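Local coordinates for uracil-dna glycosylase (Deinococcus radiodurans, PDB 4UQM), which belongs to the uracil-DNA glycosylase superfamily of DNA-binding proteins, with a parallel four-stranded sheet packed between helices, at residues A[17-22]-A[26-31]; A[61-66]-A[144-149]; A[74-79]-A[226-231]; A[110-115]-A[238-243]; A[166-171]-A[192-197]. The protein carries 1 engineered substitution. One frame throughout, in Å; residues are numbered along the deposited sequence.

Contact 1. Residues A[17-22]-A[26-31]; sequences PIIPAN and DWQEAL
Gln-28 reaches from the helix to the loop that precedes it and gives its amide N-H to the backbone carbonyl of Pro-20, with NE2 3.0 Å from O. The bond is nearly straight at the hydrogen (163°), and the donor lies almost on the extension of the C=O bond, close to the plane of the Gln-28 amide. Beside this bond the methyl CG2 of Ile-19 comes up against the same amide, 3.2 Å from OE1 of Gln-28 and 3.6 Å from NE2, a close approach of carbon to a polar group. The polar and the apolar partner are thus successive residues of the loop.

The shape of the glutamine explains its reach. Its chain folds at chi2 (-67°), which swings the amide back over the loop instead of letting it run straight out from the helix. Ile-19 points its beta carbon toward the helix and also rests on Leu-32 and Phe-35, about one and two turns beyond Gln-28, while Pro-20 lies on Phe-35 and Phe-64. Proline has no N-H to offer, but its carbonyl is a good acceptor.

On another side of helix 25-35, Asp-26 receives the backbone N-H groups of Leu-72 and Gly-73, and Trp-27 turns inward to helix 160-172. The contact itself lies at the protein surface. Here the segment before helix 25-35 folds back along it, joined to it by one side-chain-to-main-chain hydrogen bond on the outside of the alpha/beta fold.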
# COMPACT_ATOMS: atom_id res chain seq x y z
N PRO A 17 13.91 20.81 4.38
CA PRO A 17 13.19 19.55 4.14
C PRO A 17 12.18 19.25 5.27
O PRO A 17 12.35 19.67 6.41
CB PRO A 17 14.31 18.48 4.07
CG PRO A 17 15.58 19.26 4.00
CD PRO A 17 15.33 20.55 4.68
N ILE A 18 11.08 18.61 4.89
CA ILE A 18 10.00 18.22 5.79
C ILE A 18 10.09 16.70 5.88
O ILE A 18 9.49 15.96 5.05
CB ILE A 18 8.63 18.68 5.27
CG1 ILE A 18 8.59 20.16 4.85
CG2 ILE A 18 7.57 18.47 6.34
CD1 ILE A 18 7.51 20.43 3.80
N ILE A 19 10.85 16.22 6.84
CA ILE A 19 11.18 14.80 6.90
C ILE A 19 10.35 14.12 7.99
O ILE A 19 10.39 14.54 9.16
CB ILE A 19 12.66 14.58 7.20
CG1 ILE A 19 13.53 15.25 6.11
CG2 ILE A 19 12.95 13.09 7.33
CD1 ILE A 19 14.97 15.49 6.52
N PRO A 20 9.58 13.08 7.62
CA PRO A 20 8.83 12.37 8.67
C PRO A 20 9.73 11.69 9.66
O PRO A 20 10.85 11.23 9.31
CB PRO A 20 8.05 11.29 7.89
CG PRO A 20 8.08 11.74 6.47
CD PRO A 20 9.36 12.49 6.30
N ALA A 21 9.26 11.65 10.90
CA ALA A 21 10.07 11.07 11.98
C ALA A 21 10.08 9.56 11.91
O ALA A 21 9.09 8.94 11.49
CB ALA A 21 9.52 11.50 13.31
N ASN A 22 11.17 8.96 12.40
CA ASN A 22 11.22 7.55 12.70
C ASN A 22 10.94 6.67 11.47
O ASN A 22 10.13 5.72 11.55
CB ASN A 22 10.27 7.18 13.85
CG ASN A 22 10.47 5.74 14.36
OD1 ASN A 22 11.56 5.20 14.30
ND2 ASN A 22 9.40 5.11 14.82
N ASP A 26 17.12 3.38 5.40
CA ASP A 26 17.16 3.14 3.96
C ASP A 26 16.11 3.95 3.22
O ASP A 26 16.41 4.52 2.17
CB ASP A 26 17.15 1.64 3.60
CG ASP A 26 16.01 0.84 4.17
OD1 ASP A 26 14.96 1.36 4.63
OD2 ASP A 26 16.18 -0.42 4.10
N TRP A 27 14.92 4.04 3.78
CA TRP A 27 13.89 4.91 3.20
C TRP A 27 14.30 6.38 3.29
O TRP A 27 14.13 7.14 2.32
CB TRP A 27 12.55 4.74 3.87
CG TRP A 27 11.76 3.52 3.51
CD1 TRP A 27 11.24 2.60 4.39
CD2 TRP A 27 11.32 3.11 2.19
NE1 TRP A 27 10.51 1.63 3.69
CE2 TRP A 27 10.58 1.92 2.35
CE3 TRP A 27 11.50 3.64 0.90
CZ2 TRP A 27 9.99 1.26 1.26
CZ3 TRP A 27 10.90 3.01 -0.16
CH2 TRP A 27 10.18 1.81 0.02
N GLN A 28 14.87 6.80 4.42
CA GLN A 28 15.26 8.20 4.56
C GLN A 28 16.27 8.58 3.49
O GLN A 28 16.17 9.64 2.87
CB GLN A 28 15.84 8.48 5.95
CG GLN A 28 14.94 8.43 7.19
CD GLN A 28 13.82 9.50 7.32
OE1 GLN A 28 13.40 10.14 6.32
NE2 GLN A 28 13.31 9.70 8.58
N GLU A 29 17.24 7.71 3.26
CA GLU A 29 18.25 7.98 2.23
C GLU A 29 17.70 8.00 0.83
O GLU A 29 18.01 8.89 0.03
CB GLU A 29 19.43 7.00 2.34
CG GLU A 29 20.20 7.18 3.62
CD GLU A 29 21.37 6.22 3.79
OE1 GLU A 29 21.78 5.59 2.80
OE2 GLU A 29 21.87 6.14 4.94
N ALA A 30 16.83 7.04 0.52
CA ALA A 30 16.23 6.96 -0.83
C ALA A 30 15.30 8.12 -1.11
O ALA A 30 15.27 8.64 -2.22
CB ALA A 30 15.51 5.65 -1.02
N LEU A 31 14.57 8.57 -0.09
CA LEU A 31 13.51 9.55 -0.31
C LEU A 31 13.88 10.97 0.09
O LEU A 31 13.09 11.88 -0.15
CB LEU A 31 12.24 9.10 0.43
CG LEU A 31 11.71 7.73 0.02
CD1 LEU A 31 10.62 7.27 0.96
CD2 LEU A 31 11.27 7.74 -1.45

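Contact 2. Residues A[61-66]-A[144-149]; sequences PDVFNA and VLTVRA
Val-63 and Leu-145 bury most of the surface here, with Thr-146 third. The two branches of Val-63 divide the work: CG1 lies 4.1 Å from CB of Leu-145, and CG2 meets the methyl CG2 of Thr-146 at 3.9 Å. With CG1 anti to the backbone N (chi1 166°), the valine spreads a fork over two successive residues of 144-149, a task suited to a compact beta-branched side chain. CG1 also lies over one face of the Phe-64 ring, offset toward its rim, and this ring approaches CD1 of Leu-145 at a looser 4.5 Å from CE1. The side chain of Trp-160 touches both Val-63 and Leu-145 from helix 160-172.

Thr-146 shows two natures: its methyl faces Val-63, whereas OG1 is hydrogen-bonded to His-155 and Trp-160. The contact joins the type I turn from Asp-62 to Asn-65, before helix 65-69, to the chain leaving sheet strand 138-142 for strand 147-148, which pairs antiparallel with 56-57.

No direct hydrogen bond joins the segments. Instead one water donates to both backbone carbonyls, 2.9 Å from O of Val-63 and 2.8 Å from O of Leu-145. Two acceptors cannot bond to each other, so the water supplies the hydrogens, and a polar bridge runs beside an otherwise hydrocarbon interface.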
# COMPACT_ATOMS: atom_id res chain seq x y z
N PRO A 61 -0.00 11.36 12.11
CA PRO A 61 1.09 10.49 12.56
C PRO A 61 1.20 9.16 11.86
O PRO A 61 2.21 8.48 12.03
CB PRO A 61 0.79 10.32 14.06
CG PRO A 61 0.01 11.58 14.42
CD PRO A 61 -0.89 11.74 13.25
N ASP A 62 0.13 8.75 11.15
CA ASP A 62 0.08 7.44 10.57
C ASP A 62 0.34 7.43 9.06
O ASP A 62 0.47 6.36 8.44
CB ASP A 62 -1.31 6.82 10.79
CG ASP A 62 -1.62 6.62 12.21
OD1 ASP A 62 -0.71 6.39 13.00
OD2 ASP A 62 -2.81 6.70 12.58
N VAL A 63 0.42 8.61 8.42
CA VAL A 63 0.46 8.66 6.97
C VAL A 63 1.56 7.83 6.37
O VAL A 63 1.35 7.18 5.32
CB VAL A 63 0.55 10.14 6.49
CG1 VAL A 63 0.92 10.28 5.01
CG2 VAL A 63 -0.76 10.85 6.74
N PHE A 64 2.74 7.83 6.99
CA PHE A 64 3.91 7.15 6.42
C PHE A 64 4.15 5.78 7.08
O PHE A 64 5.25 5.20 6.92
CB PHE A 64 5.13 8.06 6.54
CG PHE A 64 5.04 9.28 5.68
CD1 PHE A 64 5.31 9.21 4.31
CD2 PHE A 64 4.70 10.52 6.20
CE1 PHE A 64 5.19 10.34 3.49
CE2 PHE A 64 4.59 11.63 5.38
CZ PHE A 64 4.84 11.53 4.04
N ASN A 65 3.15 5.22 7.78
CA ASN A 65 3.36 3.95 8.47
C ASN A 65 3.79 2.79 7.60
O ASN A 65 4.47 1.92 8.10
CB ASN A 65 2.18 3.54 9.33
CG ASN A 65 2.12 4.32 10.64
OD1 ASN A 65 3.01 5.11 10.96
ND2 ASN A 65 1.04 4.17 11.36
N ALA A 66 3.36 2.71 6.35
CA ALA A 66 3.81 1.58 5.52
C ALA A 66 5.33 1.53 5.45
O ALA A 66 5.92 0.45 5.44
CB ALA A 66 3.21 1.65 4.13
N VAL A 144 -2.09 7.40 -3.44
CA VAL A 144 -2.32 8.67 -2.76
C VAL A 144 -2.43 8.32 -1.30
O VAL A 144 -3.09 7.32 -0.94
CB VAL A 144 -3.63 9.33 -3.33
CG1 VAL A 144 -4.24 10.38 -2.43
CG2 VAL A 144 -3.36 9.82 -4.75
N LEU A 145 -1.79 9.12 -0.41
CA LEU A 145 -1.64 8.70 1.00
C LEU A 145 -2.51 9.41 2.01
O LEU A 145 -2.45 9.12 3.23
CB LEU A 145 -0.16 8.79 1.39
CG LEU A 145 0.78 7.83 0.62
CD1 LEU A 145 2.16 7.97 1.22
CD2 LEU A 145 0.37 6.36 0.77
N THR A 146 -3.39 10.29 1.51
CA THR A 146 -4.42 10.91 2.38
C THR A 146 -5.72 11.02 1.59
O THR A 146 -5.73 10.89 0.35
CB THR A 146 -3.98 12.32 2.83
OG1 THR A 146 -3.66 13.14 1.70
CG2 THR A 146 -2.80 12.28 3.80
N VAL A 147 -6.82 11.27 2.29
CA VAL A 147 -8.13 11.44 1.68
C VAL A 147 -9.01 12.26 2.60
O VAL A 147 -8.88 12.23 3.81
CB VAL A 147 -8.76 10.06 1.42
CG1 VAL A 147 -9.02 9.28 2.71
CG2 VAL A 147 -10.03 10.17 0.59
N ARG A 148 -9.87 13.07 2.01
CA ARG A 148 -10.91 13.78 2.78
C ARG A 148 -12.03 12.81 3.15
O ARG A 148 -12.44 11.95 2.33
CB ARG A 148 -11.44 14.94 1.93
CG ARG A 148 -12.22 15.99 2.66
CD ARG A 148 -12.69 17.04 1.67
NE ARG A 148 -11.67 17.68 0.79
CZ ARG A 148 -11.93 18.39 -0.30
NH1 ARG A 148 -13.17 18.62 -0.70
NH2 ARG A 148 -10.98 18.92 -1.00
N ALA A 149 -12.53 12.92 4.37
CA ALA A 149 -13.62 12.10 4.82
C ALA A 149 -14.76 12.02 3.84
O ALA A 149 -15.16 13.02 3.28
CB ALA A 149 -14.13 12.58 6.18
O HOH W 1 -1.38 6.84 4.36

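Contact 3. Residues A[74-79]-A[226-231]; sequences EVKVLI and EALEKA
This is a buried apolar contact between the start of a central strand and the last turns of the helix 220-230, made chiefly by one leucine. Leu-228 points its beta carbon at segment 74-79, and its two methyls part company there: CD1 meets CG2 of Val-77 at 3.8 Å, while CD2 lies 3.8 Å from the backbone O of Lys-76 and 4.2 Å from its CB. The side chains of Val-77 and Leu-228 cross at about a right angle and meet through one methyl each.

Strand 77-81 is an inner strand of the parallel sheet, between 138-142 and 179-183, and helix 220-230 packs against one side of that sheet in an alpha/beta manner. Valine suits the strand because its beta branching is at home in extended backbone; its CG2 lies anti to the carbonyl carbon (chi1 177° for CG1), on the side of the helix. Val-77 also touches Ile-181 and Val-236.

The side chain of Lys-76 meets Leu-228 through CB, while its NZ, at the far end, is hydrogen-bonded to the carbonyl of Gly-234. The outward part of the helix is polar: NZ of Lys-230 forms a salt bridge with OE2 of Glu-226, one turn earlier, at 3.1 Å, using the anti lone pair of that oxygen.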
# COMPACT_ATOMS: atom_id res chain seq x y z
N GLU A 74 13.71 -4.71 3.08
CA GLU A 74 12.90 -5.88 3.35
C GLU A 74 11.77 -6.07 2.36
O GLU A 74 11.13 -7.10 2.40
CB GLU A 74 12.28 -5.76 4.75
CG GLU A 74 13.36 -5.74 5.83
CD GLU A 74 12.88 -5.78 7.26
OE1 GLU A 74 11.75 -6.15 7.53
OE2 GLU A 74 13.70 -5.46 8.16
N VAL A 75 11.55 -5.14 1.45
CA VAL A 75 10.40 -5.26 0.54
C VAL A 75 10.59 -6.44 -0.42
O VAL A 75 11.56 -6.49 -1.14
CB VAL A 75 10.19 -3.96 -0.28
CG1 VAL A 75 9.03 -4.10 -1.24
CG2 VAL A 75 9.95 -2.77 0.63
N LYS A 76 9.64 -7.36 -0.41
CA LYS A 76 9.54 -8.35 -1.43
C LYS A 76 8.26 -8.31 -2.24
O LYS A 76 8.25 -8.82 -3.37
CB LYS A 76 9.86 -9.72 -0.88
CG LYS A 76 8.92 -10.29 0.08
CD LYS A 76 9.54 -11.63 0.58
CE LYS A 76 8.55 -12.53 1.26
NZ LYS A 76 9.34 -13.70 1.72
N VAL A 77 7.21 -7.71 -1.66
CA VAL A 77 5.94 -7.53 -2.38
C VAL A 77 5.49 -6.12 -2.12
O VAL A 77 5.60 -5.64 -0.97
CB VAL A 77 4.85 -8.51 -1.89
CG1 VAL A 77 3.52 -8.26 -2.60
CG2 VAL A 77 5.31 -9.97 -2.06
N LEU A 78 5.09 -5.40 -3.16
CA LEU A 78 4.56 -4.08 -3.00
C LEU A 78 3.12 -4.11 -3.48
O LEU A 78 2.88 -4.34 -4.62
CB LEU A 78 5.40 -3.04 -3.77
CG LEU A 78 5.06 -1.57 -3.52
CD1 LEU A 78 6.21 -0.68 -3.94
CD2 LEU A 78 3.78 -1.15 -4.27
N ILE A 79 2.19 -3.93 -2.55
CA ILE A 79 0.76 -3.82 -2.84
C ILE A 79 0.44 -2.35 -2.98
O ILE A 79 0.75 -1.57 -2.10
CB ILE A 79 -0.15 -4.50 -1.79
CG1 ILE A 79 0.04 -6.01 -1.92
CG2 ILE A 79 -1.61 -4.11 -1.88
CD1 ILE A 79 -0.69 -6.82 -0.89
N GLU A 226 4.35 -17.83 -6.40
CA GLU A 226 5.06 -18.59 -7.42
C GLU A 226 6.26 -17.79 -7.96
O GLU A 226 7.36 -18.32 -8.10
CB GLU A 226 4.08 -19.00 -8.51
CG GLU A 226 4.71 -19.77 -9.67
CD GLU A 226 3.70 -20.26 -10.70
OE1 GLU A 226 2.47 -19.98 -10.51
OE2 GLU A 226 4.12 -20.93 -11.68
N ALA A 227 6.05 -16.49 -8.21
CA ALA A 227 7.14 -15.64 -8.66
C ALA A 227 8.27 -15.55 -7.62
O ALA A 227 9.47 -15.56 -7.96
CB ALA A 227 6.63 -14.24 -9.02
N LEU A 228 7.91 -15.35 -6.35
CA LEU A 228 8.94 -15.29 -5.30
C LEU A 228 9.73 -16.58 -5.26
O LEU A 228 10.96 -16.56 -5.23
CB LEU A 228 8.33 -14.99 -3.95
CG LEU A 228 7.74 -13.58 -3.81
CD1 LEU A 228 6.87 -13.44 -2.57
CD2 LEU A 228 8.86 -12.55 -3.84
N GLU A 229 9.01 -17.70 -5.30
CA GLU A 229 9.68 -18.99 -5.18
C GLU A 229 10.62 -19.24 -6.34
O GLU A 229 11.74 -19.73 -6.13
CB GLU A 229 8.63 -20.07 -5.10
CG GLU A 229 7.96 -20.11 -3.76
CD GLU A 229 6.63 -20.87 -3.77
OE1 GLU A 229 6.31 -21.49 -4.77
OE2 GLU A 229 5.84 -20.75 -2.82
N LYS A 230 10.21 -18.88 -7.54
CA LYS A 230 11.07 -19.08 -8.72
C LYS A 230 12.36 -18.24 -8.67
O LYS A 230 13.36 -18.62 -9.29
CB LYS A 230 10.32 -18.81 -10.02
CG LYS A 230 9.11 -19.71 -10.25
CD LYS A 230 9.42 -21.15 -10.60
CE LYS A 230 8.13 -21.98 -10.62
NZ LYS A 230 7.15 -21.43 -11.63
N ALA A 231 12.32 -17.12 -7.93
CA ALA A 231 13.50 -16.28 -7.70
C ALA A 231 14.32 -16.64 -6.44
O ALA A 231 15.26 -15.95 -6.10
CB ALA A 231 13.09 -14.81 -7.67

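Contact 4. Residues A[110-115]-A[238-243]; sequences NIYKEL and WQLPAT
The helical segment 110-115 and the irregular segment 238-243 come closest at Leu-115 and Trp-238, whose CA atoms are 7.9 Å apart, a spacing that side chains alone must fill. Two pairs do so. CD2 of Leu-115 sits 3.7 Å from CB of Trp-238 and 3.9 Å from CG, at the root of the indole, and the two side chains cross at about a right angle. Three residues earlier on the helix, Tyr-112 presents the far end of its ring to CD1 of Leu-240, which lies 3.6 Å from CE1 and 3.4 Å from OH. Here too the crossing is nearly perpendicular. Tyr-112 and Leu-115, one turn apart, therefore share a face of the helix, and each takes one residue of the tail.

The segment 238-243 follows helix 220-230 and forms part of the C-terminal tail, which is laid across helix 106-118 and helix 131-134 at the edge of this alpha/beta fold. A leucine suits each place because one of its terminal methyls can reach the aromatic residue across the gap. The phenol of Tyr-112 is not left without a polar partner: OH is hydrogen-bonded to the carbonyl of His-127. Trp-238 packs edge-to-face with Phe-221.

Within the tail, Gln-239 turns away from the helix and bends at chi2 (60°), bringing NE2 to O of Leu-240 at 2.9 Å, almost straight (173°) and on a lone pair in the carbonyl plane. On the helix, NZ of Lys-113 donates to OD1 of Asn-110, and the lysine also packs on a sugar of the bound DNA.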
# COMPACT_ATOMS: atom_id res chain seq x y z
N ASN A 110 -13.43 -8.52 0.43
CA ASN A 110 -13.21 -9.09 -0.90
C ASN A 110 -11.81 -9.66 -1.05
O ASN A 110 -11.65 -10.71 -1.66
CB ASN A 110 -13.50 -8.03 -1.96
CG ASN A 110 -14.98 -7.82 -2.16
OD1 ASN A 110 -15.80 -8.62 -1.73
ND2 ASN A 110 -15.33 -6.76 -2.88
N ILE A 111 -10.79 -8.99 -0.52
CA ILE A 111 -9.47 -9.56 -0.45
C ILE A 111 -9.51 -10.95 0.21
O ILE A 111 -8.88 -11.92 -0.26
CB ILE A 111 -8.48 -8.60 0.25
CG1 ILE A 111 -8.10 -7.44 -0.67
CG2 ILE A 111 -7.20 -9.31 0.72
CD1 ILE A 111 -7.54 -6.26 0.09
N TYR A 112 -10.18 -11.03 1.36
CA TYR A 112 -10.34 -12.32 2.08
C TYR A 112 -11.06 -13.38 1.22
O TYR A 112 -10.67 -14.56 1.24
CB TYR A 112 -11.06 -12.14 3.40
CG TYR A 112 -10.29 -11.46 4.53
CD1 TYR A 112 -8.92 -11.15 4.43
CD2 TYR A 112 -10.93 -11.10 5.71
CE1 TYR A 112 -8.24 -10.56 5.44
CE2 TYR A 112 -10.25 -10.49 6.76
CZ TYR A 112 -8.90 -10.23 6.63
OH TYR A 112 -8.23 -9.62 7.66
N LYS A 113 -12.07 -12.98 0.46
CA LYS A 113 -12.80 -13.92 -0.42
C LYS A 113 -11.87 -14.47 -1.47
O LYS A 113 -11.85 -15.69 -1.74
CB LYS A 113 -14.03 -13.26 -1.11
CG LYS A 113 -15.22 -13.01 -0.20
CD LYS A 113 -16.37 -12.28 -0.91
CE LYS A 113 -16.93 -11.14 -0.09
NZ LYS A 113 -18.01 -10.39 -0.77
N GLU A 114 -11.07 -13.61 -2.08
CA GLU A 114 -10.16 -14.02 -3.10
C GLU A 114 -9.04 -14.93 -2.52
O GLU A 114 -8.68 -15.97 -3.12
CB GLU A 114 -9.59 -12.80 -3.83
CG GLU A 114 -8.61 -13.15 -4.95
CD GLU A 114 -9.23 -13.83 -6.14
OE1 GLU A 114 -10.47 -13.78 -6.31
OE2 GLU A 114 -8.44 -14.41 -6.95
N LEU A 115 -8.49 -14.56 -1.37
CA LEU A 115 -7.50 -15.42 -0.65
C LEU A 115 -8.06 -16.80 -0.33
O LEU A 115 -7.36 -17.79 -0.50
CB LEU A 115 -7.08 -14.73 0.64
CG LEU A 115 -5.91 -13.76 0.52
CD1 LEU A 115 -5.80 -12.89 1.75
CD2 LEU A 115 -4.59 -14.52 0.29
N TRP A 238 0.30 -15.80 3.73
CA TRP A 238 -0.86 -14.95 3.67
C TRP A 238 -1.81 -15.16 4.85
O TRP A 238 -2.58 -14.26 5.19
CB TRP A 238 -1.60 -15.12 2.32
CG TRP A 238 -0.80 -14.69 1.11
CD1 TRP A 238 -0.23 -15.51 0.17
CD2 TRP A 238 -0.48 -13.35 0.73
NE1 TRP A 238 0.41 -14.74 -0.78
CE2 TRP A 238 0.26 -13.41 -0.47
CE3 TRP A 238 -0.81 -12.10 1.26
CZ2 TRP A 238 0.75 -12.27 -1.10
CZ3 TRP A 238 -0.33 -10.97 0.61
CH2 TRP A 238 0.44 -11.06 -0.55
N GLN A 239 -1.81 -16.33 5.47
CA GLN A 239 -2.66 -16.54 6.65
C GLN A 239 -2.36 -15.54 7.73
O GLN A 239 -1.21 -15.30 8.02
CB GLN A 239 -2.46 -17.95 7.21
CG GLN A 239 -3.42 -18.28 8.37
CD GLN A 239 -4.87 -18.19 7.92
OE1 GLN A 239 -5.31 -18.96 7.05
NE2 GLN A 239 -5.62 -17.27 8.49
N LEU A 240 -3.42 -14.92 8.26
CA LEU A 240 -3.37 -13.99 9.37
C LEU A 240 -3.68 -14.70 10.65
O LEU A 240 -4.38 -15.72 10.63
CB LEU A 240 -4.39 -12.89 9.12
CG LEU A 240 -4.08 -12.03 7.91
CD1 LEU A 240 -5.36 -11.37 7.43
CD2 LEU A 240 -2.98 -11.00 8.16
N PRO A 241 -3.21 -14.16 11.80
CA PRO A 241 -3.60 -14.75 13.08
C PRO A 241 -5.10 -14.72 13.31
O PRO A 241 -5.76 -13.77 12.88
CB PRO A 241 -2.86 -13.91 14.12
CG PRO A 241 -2.18 -12.86 13.42
CD PRO A 241 -2.40 -12.96 11.95
N ALA A 242 -5.64 -15.72 14.01
CA ALA A 242 -7.06 -15.68 14.31
C ALA A 242 -7.47 -14.49 15.19
O ALA A 242 -8.53 -13.92 15.00
CB ALA A 242 -7.52 -16.99 14.96
N THR A 243 -6.61 -14.13 16.12
CA THR A 243 -6.83 -12.98 16.98
C THR A 243 -5.55 -12.15 17.06
O THR A 243 -4.42 -12.66 16.90
CB THR A 243 -7.24 -13.41 18.42
OG1 THR A 243 -6.15 -14.06 19.06
CG2 THR A 243 -8.42 -14.38 18.43

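Contact 5. Residues A[166-171]-A[192-197]; sequences AVIKAV and KLITGK
Leu-193 meets Ile-168 through CB and CD1 and the end of Lys-169 chiefly through CD2, and the two parts of the contact differ in character. The tight part centres on the methyl CG2 of Ile-168, which is 3.7 Å from CB of Leu-193, 4.0 Å from its CD1 and 4.1 Å from CG1 of Ile-194. One methyl thus meets two consecutive residues of the loop. In the conformer described (a second is modelled), CG2 stands anti to the backbone N (chi1 -72° for CG1), while the other branch of the isoleucine runs past toward the sheet. The side chains of Ile-168 and Leu-193 cross at about a right angle.

Helix 160-172 packs on the parallel sheet of this alpha/beta fold, and the segment 192-197 belongs to the connection leading from helix 185-188 to strand 200-204. Phe-180 of strand 179-183 touches both Ile-168 and Ile-194, so branched hydrocarbon side chains suit this inner corner.

The outer side is more open. Lys-169, an exposed residue, extends its chain beyond CG and lays CE 3.8 Å from CD2 of Leu-193, resting its last methylene against the leucine before the amine. A lysine serves such a border well, being apolar along most of its length and polar at its end. Further along the loop the bonds turn polar: Asn-172 takes the N-H of Gly-196 on OD1 and pairs through ND2 with OG1 of Thr-195.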
# COMPACT_ATOMS: atom_id res chain seq x y z
N ALA A 166 8.31 7.99 -6.56
CA ALA A 166 9.65 7.87 -6.00
C ALA A 166 9.79 6.61 -5.15
O ALA A 166 10.85 5.94 -5.19
CB ALA A 166 10.03 9.12 -5.22
N VAL A 167 8.74 6.24 -4.43
CA VAL A 167 8.77 5.00 -3.64
C VAL A 167 8.88 3.78 -4.57
O VAL A 167 9.74 2.93 -4.38
CB VAL A 167 7.56 4.89 -2.73
CG1 VAL A 167 7.48 3.52 -2.04
CG2 VAL A 167 7.53 6.01 -1.67
N ILE A 168 8.04 3.75 -5.60
CA ILE A 168 8.07 2.70 -6.64
C ILE A 168 9.45 2.62 -7.26
O ILE A 168 10.02 1.54 -7.41
CB ILE A 168 7.06 3.01 -7.77
CG1 ILE A 168 5.61 2.79 -7.30
CG2 ILE A 168 7.37 2.20 -9.05
CD1 ILE A 168 5.21 1.33 -7.20
N LYS A 169 10.01 3.78 -7.66
CA LYS A 169 11.34 3.81 -8.25
C LYS A 169 12.42 3.26 -7.32
O LYS A 169 13.31 2.55 -7.78
CB LYS A 169 11.71 5.22 -8.73
CG LYS A 169 10.91 5.60 -10.00
CD LYS A 169 11.25 7.01 -10.45
CE LYS A 169 10.13 7.70 -11.26
NZ LYS A 169 10.35 9.16 -11.50
N ALA A 170 12.34 3.57 -6.01
CA ALA A 170 13.35 3.07 -5.07
C ALA A 170 13.30 1.54 -4.95
O ALA A 170 14.34 0.85 -4.89
CB ALA A 170 13.15 3.68 -3.72
N VAL A 171 12.08 1.00 -4.90
CA VAL A 171 11.90 -0.46 -4.87
C VAL A 171 12.34 -1.07 -6.19
O VAL A 171 13.01 -2.09 -6.19
CB VAL A 171 10.44 -0.80 -4.54
CG1 VAL A 171 10.21 -2.28 -4.56
CG2 VAL A 171 10.07 -0.24 -3.15
N LYS A 192 4.56 1.56 -15.88
CA LYS A 192 5.70 1.95 -16.69
C LYS A 192 7.02 2.19 -15.95
O LYS A 192 8.09 2.12 -16.55
CB LYS A 192 5.38 3.20 -17.54
CG LYS A 192 5.16 4.48 -16.76
CD LYS A 192 5.16 5.72 -17.65
CE LYS A 192 6.56 6.33 -17.71
NZ LYS A 192 6.74 7.46 -18.65
N LEU A 193 6.92 2.44 -14.64
CA LEU A 193 8.11 2.67 -13.82
C LEU A 193 8.79 1.36 -13.44
O LEU A 193 9.92 1.39 -12.93
CB LEU A 193 7.71 3.39 -12.52
CG LEU A 193 7.07 4.76 -12.73
CD1 LEU A 193 6.67 5.35 -11.39
CD2 LEU A 193 7.93 5.69 -13.56
N ILE A 194 8.08 0.23 -13.55
CA ILE A 194 8.59 -1.06 -13.11
C ILE A 194 9.36 -1.75 -14.27
O ILE A 194 8.85 -2.52 -15.05
CB ILE A 194 7.51 -1.93 -12.48
CG1 ILE A 194 6.83 -1.14 -11.32
CG2 ILE A 194 8.14 -3.21 -11.94
CD1 ILE A 194 5.44 -1.56 -11.07
N THR A 195 10.62 -1.39 -14.39
CA THR A 195 11.48 -1.84 -15.48
C THR A 195 12.52 -2.86 -15.06
O THR A 195 13.20 -3.44 -15.92
CB THR A 195 12.27 -0.63 -16.00
OG1 THR A 195 13.01 -0.06 -14.90
CG2 THR A 195 11.37 0.41 -16.56
N GLY A 196 12.68 -3.09 -13.76
CA GLY A 196 13.74 -4.00 -13.32
C GLY A 196 13.58 -5.40 -13.90
O GLY A 196 12.46 -5.96 -13.84
N LYS A 197 14.67 -5.97 -14.43
CA LYS A 197 14.58 -7.26 -15.15
C LYS A 197 14.07 -8.40 -14.26
O LYS A 197 13.45 -9.35 -14.76
CB LYS A 197 15.93 -7.66 -15.79
CG LYS A 197 17.10 -7.95 -14.84
CD LYS A 197 18.38 -8.38 -15.59

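In the fold
Contacts 2, 3 and 4 are buried, contact 5 is partly so, and contact 1 lies at the surface. Only contact 1 relies on a direct hydrogen bond between its segments; contact 2 adds one bridging water to apolar packing, and contacts 3 to 5 are joined by apolar packing. Contacts 3 and 5 meet at the sheet, where Leu-78 touches Ile-168 and Val-171, and contact 5 is nested in the chain loop that contact 3 closes. Helix 25-35 joins contact 1 to contact 5 through Trp-27, while Pro-20 on Phe-64 joins it to contact 2. Contact 4, nearest the DNA, lies across the chain's centre from contacts 1 and 5, its nearest atoms about 4 Å from contact 3.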